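Local coordinates for protein N-terminal acetyltransferase B complex subunit MDM20 (Candida albicans, PDB 5K04) that probably serves as the non-catalytic auxiliary subunit of the NatB N-terminal acetyltransferase complex, holding the NAT3 subunit within its helical superhelix, at residues W462-I476 against F498-V512. Residues are numbered along the deposited sequence; the frame is centred on the assembly and turned at random.
Sequences WVDIYRFYLTSKQEI and FSKRMQNSISLNFTV
Helix packing in the alpha-helical superhelix of the NatB auxiliary subunit brings Y469 of the long helix 456-485 onto L508, at the start of helix 506-521. L508 CB makes a CH-pi contact over one face of the tyrosine ring, 4.0 Å from its centroid and 24° off the normal. F468 CE2 lies over the centre of the opposite face, so the ring is sandwiched. CG of Y469 is anti to the carbonyl carbon (chi1 -77°), which swings the ring toward 506-512. Its OH hydrogen-bonds E443, which also bonds S505 OG. S505 is the N-cap of helix 506-521 and accepts from L508 N at 3.0 Å between OG and N.

T511 is a knob in a hole formed by W462, I465, Y466 and Y469. CG2 faces Y466 and the W462 carbonyl, 4.0 Å from Y466 CB, at the edge of that ring. OG1 faces Y469 and the edge of the indole, 3.8 Å from W462 CZ3. I465 CG2 touches both branches. OG1 also donates to S507 O and hydrogen-bonds N446. Beyond T511, the W462 and F510 rings meet obliquely, their planes steeply inclined, with CH2 of W462 3.6 Å from CE2 of F510.

Helices 456-485 and 489-503 form an antiparallel pair, at 152° between 462-476 and 498-503. Helix 506-521, also roughly antiparallel to 456-485, carries on along the same side after the break at N504 and S505, consistent with the TPR-like family. Along 498-503, the methyl CE of M502, whose chain bends at chi2, reaches the edge of the F468 ring, 3.8 Å from CZ. I476 CD1 touches F498 CD1, and CG2 of I476 rests on S499, whose OG bonds Y124. The F498 ring also stacks on F13 of the NAT3 subunit.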
loop_
_atom_site.group_PDB
_atom_site.type_symbol
_atom_site.label_atom_id
_atom_site.label_comp_id
_atom_site.label_asym_id
_atom_site.label_seq_id
_atom_site.Cartn_x
_atom_site.Cartn_y
_atom_site.Cartn_z
ATOM N N TRP A 462 -15.444 -6.474 5.880
ATOM C CA TRP A 462 -14.933 -6.358 4.514
ATOM C C TRP A 462 -15.537 -5.168 3.775
ATOM O O TRP A 462 -14.839 -4.472 3.031
ATOM C CB TRP A 462 -15.210 -7.640 3.741
ATOM C CG TRP A 462 -14.243 -8.721 4.065
ATOM C CD1 TRP A 462 -14.490 -9.862 4.782
ATOM C CD2 TRP A 462 -12.864 -8.770 3.694
ATOM N NE1 TRP A 462 -13.345 -10.618 4.867
ATOM C CE2 TRP A 462 -12.331 -9.968 4.216
ATOM C CE3 TRP A 462 -12.027 -7.920 2.973
ATOM C CZ2 TRP A 462 -11.009 -10.339 4.030
ATOM C CZ3 TRP A 462 -10.685 -8.288 2.797
ATOM C CH2 TRP A 462 -10.198 -9.486 3.318
ATOM N N VAL A 463 -16.841 -4.937 3.944
ATOM C CA VAL A 463 -17.473 -3.767 3.341
ATOM C C VAL A 463 -16.817 -2.500 3.869
ATOM O O VAL A 463 -16.605 -1.529 3.130
ATOM C CB VAL A 463 -18.990 -3.786 3.619
ATOM C CG1 VAL A 463 -19.639 -2.474 3.229
ATOM C CG2 VAL A 463 -19.658 -4.946 2.900
ATOM N N ASP A 464 -16.456 -2.508 5.158
ATOM C CA ASP A 464 -15.766 -1.370 5.754
ATOM C C ASP A 464 -14.405 -1.157 5.101
ATOM O O ASP A 464 -14.003 -0.019 4.831
ATOM C CB ASP A 464 -15.625 -1.598 7.259
ATOM C CG ASP A 464 -15.258 -0.343 8.002
ATOM O OD1 ASP A 464 -16.087 0.596 8.022
ATOM O OD2 ASP A 464 -14.140 -0.297 8.567
ATOM N N ILE A 465 -13.699 -2.252 4.817
ATOM C CA ILE A 465 -12.450 -2.178 4.072
ATOM C C ILE A 465 -12.689 -1.607 2.678
ATOM O O ILE A 465 -11.918 -0.764 2.199
ATOM C CB ILE A 465 -11.793 -3.571 4.030
ATOM C CG1 ILE A 465 -11.362 -3.982 5.435
ATOM C CG2 ILE A 465 -10.596 -3.585 3.118
ATOM C CD1 ILE A 465 -10.708 -5.325 5.522
ATOM N N TYR A 466 -13.767 -2.041 2.011
ATOM C CA TYR A 466 -14.088 -1.489 0.694
ATOM C C TYR A 466 -14.390 0.009 0.760
ATOM O O TYR A 466 -14.058 0.747 -0.177
ATOM C CB TYR A 466 -15.273 -2.224 0.056
ATOM C CG TYR A 466 -15.520 -1.686 -1.331
ATOM C CD1 TYR A 466 -14.727 -2.088 -2.402
ATOM C CD2 TYR A 466 -16.509 -0.739 -1.571
ATOM C CE1 TYR A 466 -14.915 -1.567 -3.691
ATOM C CE2 TYR A 466 -16.710 -0.214 -2.853
ATOM C CZ TYR A 466 -15.910 -0.629 -3.907
ATOM O OH TYR A 466 -16.100 -0.098 -5.174
ATOM N N ARG A 467 -15.016 0.481 1.851
ATOM C CA ARG A 467 -15.280 1.917 1.980
ATOM C C ARG A 467 -13.993 2.722 2.125
ATOM O O ARG A 467 -13.953 3.890 1.723
ATOM C CB ARG A 467 -16.226 2.186 3.155
ATOM C CG ARG A 467 -17.653 1.711 2.879
ATOM C CD ARG A 467 -18.609 2.046 4.009
ATOM N NE ARG A 467 -19.954 1.527 3.742
ATOM C CZ ARG A 467 -20.547 0.581 4.463
ATOM N NH1 ARG A 467 -19.914 0.061 5.507
ATOM N NH2 ARG A 467 -21.769 0.161 4.144
ATOM N N PHE A 468 -12.939 2.124 2.692
ATOM C CA PHE A 468 -11.626 2.760 2.667
ATOM C C PHE A 468 -11.177 2.979 1.226
ATOM O O PHE A 468 -10.713 4.065 0.867
ATOM C CB PHE A 468 -10.595 1.909 3.434
ATOM C CG PHE A 468 -9.253 1.828 2.740
ATOM C CD1 PHE A 468 -8.409 2.935 2.694
ATOM C CD2 PHE A 468 -8.848 0.658 2.115
ATOM C CE1 PHE A 468 -7.195 2.879 2.035
ATOM C CE2 PHE A 468 -7.625 0.593 1.455
ATOM C CZ PHE A 468 -6.799 1.706 1.408
ATOM N N TYR A 469 -11.329 1.946 0.386
ATOM C CA TYR A 469 -10.991 2.062 -1.034
ATOM C C TYR A 469 -11.786 3.176 -1.716
ATOM O O TYR A 469 -11.233 3.945 -2.512
ATOM C CB TYR A 469 -11.216 0.711 -1.729
ATOM C CG TYR A 469 -10.113 -0.300 -1.453
ATOM C CD1 TYR A 469 -8.876 -0.173 -2.067
ATOM C CD2 TYR A 469 -10.301 -1.369 -0.585
ATOM C CE1 TYR A 469 -7.856 -1.070 -1.844
ATOM C CE2 TYR A 469 -9.260 -2.295 -0.343
ATOM C CZ TYR A 469 -8.040 -2.126 -0.986
ATOM O OH TYR A 469 -6.976 -2.981 -0.791
ATOM N N LEU A 470 -13.083 3.284 -1.409
ATOM C CA LEU A 470 -13.889 4.373 -1.961
ATOM C C LEU A 470 -13.376 5.732 -1.498
ATOM O O LEU A 470 -13.332 6.690 -2.276
ATOM C CB LEU A 470 -15.343 4.205 -1.531
ATOM C CG LEU A 470 -16.212 3.156 -2.201
ATOM C CD1 LEU A 470 -17.605 3.144 -1.552
ATOM C CD2 LEU A 470 -16.310 3.484 -3.677
ATOM N N THR A 471 -12.991 5.825 -0.221
ATOM C CA THR A 471 -12.506 7.073 0.363
ATOM C C THR A 471 -11.141 7.472 -0.205
ATOM O O THR A 471 -10.914 8.638 -0.552
ATOM C CB THR A 471 -12.447 6.900 1.882
ATOM O OG1 THR A 471 -13.783 6.765 2.385
ATOM C CG2 THR A 471 -11.743 8.080 2.561
ATOM N N SER A 472 -10.227 6.509 -0.310
ATOM C CA SER A 472 -8.893 6.776 -0.836
ATOM C C SER A 472 -8.947 7.218 -2.294
ATOM O O SER A 472 -8.255 8.165 -2.688
ATOM C CB SER A 472 -8.023 5.525 -0.674
ATOM O OG SER A 472 -6.742 5.726 -1.244
ATOM N N LYS A 473 -9.775 6.548 -3.109
ATOM C CA LYS A 473 -9.946 6.935 -4.507
ATOM C C LYS A 473 -10.334 8.406 -4.639
ATOM O O LYS A 473 -9.766 9.137 -5.460
ATOM C CB LYS A 473 -10.987 6.026 -5.166
ATOM C CG LYS A 473 -11.552 6.485 -6.522
ATOM C CD LYS A 473 -12.578 5.458 -7.032
ATOM C CE LYS A 473 -13.288 5.890 -8.309
ATOM N NZ LYS A 473 -12.426 5.796 -9.524
ATOM N N GLN A 474 -11.285 8.866 -3.820
ATOM C CA GLN A 474 -11.716 10.260 -3.908
ATOM C C GLN A 474 -10.696 11.214 -3.290
ATOM O O GLN A 474 -10.531 12.340 -3.774
ATOM C CB GLN A 474 -13.081 10.451 -3.244
ATOM C CG GLN A 474 -13.717 11.819 -3.573
ATOM C CD GLN A 474 -13.707 12.154 -5.090
ATOM O OE1 GLN A 474 -14.411 11.522 -5.888
ATOM N NE2 GLN A 474 -12.899 13.150 -5.477
ATOM N N GLU A 475 -10.014 10.791 -2.221
ATOM C CA GLU A 475 -9.034 11.668 -1.591
ATOM C C GLU A 475 -7.807 11.874 -2.487
ATOM O O GLU A 475 -7.312 13.002 -2.616
ATOM C CB GLU A 475 -8.647 11.116 -0.214
ATOM C CG GLU A 475 -9.773 11.258 0.834
ATOM C CD GLU A 475 -9.402 10.737 2.239
ATOM O OE1 GLU A 475 -8.447 9.933 2.377
ATOM O OE2 GLU A 475 -10.073 11.154 3.207
ATOM N N ILE A 476 -7.320 10.814 -3.151
ATOM C CA ILE A 476 -6.121 10.978 -3.973
ATOM C C ILE A 476 -6.421 11.781 -5.237
ATOM O O ILE A 476 -5.597 12.595 -5.669
ATOM C CB ILE A 476 -5.464 9.626 -4.299
ATOM C CG1 ILE A 476 -4.061 9.902 -4.833
ATOM C CG2 ILE A 476 -6.264 8.806 -5.313
ATOM C CD1 ILE A 476 -3.133 10.460 -3.788
ATOM N N PHE A 498 0.666 6.805 -6.687
ATOM C CA PHE A 498 -0.142 6.259 -5.603
ATOM C C PHE A 498 -1.529 5.890 -6.110
ATOM O O PHE A 498 -2.006 4.770 -5.901
ATOM C CB PHE A 498 -0.238 7.279 -4.463
ATOM C CG PHE A 498 -0.826 6.723 -3.183
ATOM C CD1 PHE A 498 -2.186 6.768 -2.950
ATOM C CD2 PHE A 498 -0.012 6.165 -2.210
ATOM C CE1 PHE A 498 -2.728 6.256 -1.774
ATOM C CE2 PHE A 498 -0.548 5.643 -1.027
ATOM C CZ PHE A 498 -1.901 5.693 -0.808
ATOM N N SER A 499 -2.183 6.840 -6.790
ATOM C CA SER A 499 -3.489 6.594 -7.392
ATOM C C SER A 499 -3.450 5.382 -8.320
ATOM O O SER A 499 -4.249 4.452 -8.164
ATOM C CB SER A 499 -3.949 7.845 -8.148
ATOM O OG SER A 499 -5.240 7.673 -8.666
ATOM N N LYS A 500 -2.516 5.380 -9.292
ATOM C CA LYS A 500 -2.366 4.252 -10.223
ATOM C C LYS A 500 -2.241 2.918 -9.499
ATOM O O LYS A 500 -2.837 1.915 -9.912
ATOM C CB LYS A 500 -1.124 4.422 -11.091
ATOM C CG LYS A 500 -1.161 5.464 -12.177
ATOM C CD LYS A 500 -0.045 5.166 -13.176
ATOM C CE LYS A 500 0.440 6.407 -13.900
ATOM N NZ LYS A 500 1.421 6.061 -14.973
ATOM N N ARG A 501 -1.421 2.873 -8.445
ATOM C CA ARG A 501 -1.189 1.608 -7.767
ATOM C C ARG A 501 -2.426 1.135 -7.015
ATOM O O ARG A 501 -2.544 -0.059 -6.724
ATOM C CB ARG A 501 0.017 1.739 -6.836
ATOM C CG ARG A 501 1.344 1.807 -7.606
ATOM C CD ARG A 501 2.536 2.160 -6.727
ATOM N NE ARG A 501 2.800 1.148 -5.707
ATOM C CZ ARG A 501 3.849 1.161 -4.882
ATOM N NH1 ARG A 501 4.733 2.145 -4.947
ATOM N NH2 ARG A 501 4.006 0.203 -3.981
ATOM N N MET A 502 -3.352 2.053 -6.714
ATOM C CA MET A 502 -4.544 1.788 -5.916
ATOM C C MET A 502 -5.759 1.434 -6.762
ATOM O O MET A 502 -6.717 0.853 -6.244
ATOM C CB MET A 502 -4.871 3.017 -5.046
ATOM C CG MET A 502 -4.091 3.102 -3.735
ATOM S SD MET A 502 -4.291 1.720 -2.648
ATOM C CE MET A 502 -4.046 2.559 -1.124
ATOM N N GLN A 503 -5.716 1.751 -8.058
ATOM C CA GLN A 503 -6.896 1.674 -8.910
ATOM C C GLN A 503 -7.339 0.232 -9.151
ATOM O O GLN A 503 -8.540 -0.045 -9.248
ATOM C CB GLN A 503 -6.603 2.360 -10.239
ATOM C CG GLN A 503 -7.758 2.337 -11.200
ATOM C CD GLN A 503 -7.345 2.751 -12.587
ATOM O OE1 GLN A 503 -6.543 2.076 -13.248
ATOM N NE2 GLN A 503 -7.878 3.881 -13.037
ATOM N N ASN A 504 -6.388 -0.693 -9.267
ATOM C CA ASN A 504 -6.709 -2.070 -9.618
ATOM C C ASN A 504 -5.769 -3.040 -8.915
ATOM O O ASN A 504 -5.133 -3.891 -9.537
ATOM C CB ASN A 504 -6.651 -2.287 -11.121
ATOM C CG ASN A 504 -7.521 -3.423 -11.533
ATOM O OD1 ASN A 504 -8.473 -3.775 -10.824
ATOM N ND2 ASN A 504 -7.216 -4.012 -12.669
ATOM N N SER A 505 -5.664 -2.902 -7.598
ATOM C CA SER A 505 -4.742 -3.724 -6.844
ATOM C C SER A 505 -5.376 -5.079 -6.552
ATOM O O SER A 505 -6.601 -5.228 -6.514
ATOM C CB SER A 505 -4.316 -3.029 -5.545
ATOM O OG SER A 505 -5.260 -3.176 -4.493
ATOM N N ILE A 506 -4.513 -6.077 -6.364
ATOM C CA ILE A 506 -4.987 -7.407 -6.013
ATOM C C ILE A 506 -5.713 -7.373 -4.671
ATOM O O ILE A 506 -6.695 -8.094 -4.469
ATOM C CB ILE A 506 -3.805 -8.398 -6.031
ATOM C CG1 ILE A 506 -4.260 -9.813 -5.636
ATOM C CG2 ILE A 506 -2.668 -7.923 -5.125
ATOM C CD1 ILE A 506 -5.061 -10.502 -6.706
ATOM N N SER A 507 -5.298 -6.478 -3.769
ATOM C CA SER A 507 -5.960 -6.375 -2.466
ATOM C C SER A 507 -7.373 -5.798 -2.585
ATOM O O SER A 507 -8.269 -6.158 -1.803
ATOM C CB SER A 507 -5.102 -5.530 -1.513
ATOM O OG SER A 507 -3.812 -6.111 -1.344
ATOM N N LEU A 508 -7.582 -4.882 -3.537
ATOM C CA LEU A 508 -8.911 -4.324 -3.794
ATOM C C LEU A 508 -9.827 -5.371 -4.398
ATOM O O LEU A 508 -10.991 -5.509 -4.000
ATOM C CB LEU A 508 -8.807 -3.125 -4.746
ATOM C CG LEU A 508 -10.070 -2.782 -5.541
ATOM C CD1 LEU A 508 -11.180 -2.253 -4.629
ATOM C CD2 LEU A 508 -9.774 -1.796 -6.723
ATOM N N ASN A 509 -9.314 -6.102 -5.394
ATOM C CA ASN A 509 -10.106 -7.127 -6.064
ATOM C C ASN A 509 -10.365 -8.321 -5.150
ATOM O O ASN A 509 -11.454 -8.901 -5.173
ATOM C CB ASN A 509 -9.400 -7.518 -7.354
ATOM C CG ASN A 509 -9.559 -6.444 -8.434
ATOM O OD1 ASN A 509 -10.686 -6.073 -8.775
ATOM N ND2 ASN A 509 -8.443 -5.926 -8.947
ATOM N N PHE A 510 -9.393 -8.664 -4.301
ATOM C CA PHE A 510 -9.648 -9.665 -3.272
ATOM C C PHE A 510 -10.759 -9.218 -2.334
ATOM O O PHE A 510 -11.619 -10.021 -1.953
ATOM C CB PHE A 510 -8.381 -9.954 -2.469
ATOM C CG PHE A 510 -8.586 -11.011 -1.456
ATOM C CD1 PHE A 510 -8.833 -12.308 -1.858
ATOM C CD2 PHE A 510 -8.587 -10.711 -0.116
ATOM C CE1 PHE A 510 -9.059 -13.286 -0.939
ATOM C CE2 PHE A 510 -8.817 -11.687 0.811
ATOM C CZ PHE A 510 -9.057 -12.977 0.404
ATOM N N THR A 511 -10.744 -7.935 -1.945
ATOM C CA THR A 511 -11.797 -7.384 -1.098
ATOM C C THR A 511 -13.171 -7.558 -1.742
ATOM O O THR A 511 -14.124 -7.973 -1.074
ATOM C CB THR A 511 -11.494 -5.902 -0.803
ATOM O OG1 THR A 511 -10.304 -5.793 -0.007
ATOM C CG2 THR A 511 -12.633 -5.249 -0.073
ATOM N N VAL A 512 -13.282 -7.278 -3.052
ATOM C CA VAL A 512 -14.551 -7.456 -3.760
ATOM C C VAL A 512 -14.905 -8.936 -3.867
ATOM O O VAL A 512 -16.048 -9.331 -3.606
ATOM C CB VAL A 512 -14.498 -6.784 -5.152
ATOM C CG1 VAL A 512 -15.764 -7.084 -5.969
ATOM C CG2 VAL A 512 -14.301 -5.258 -5.038
#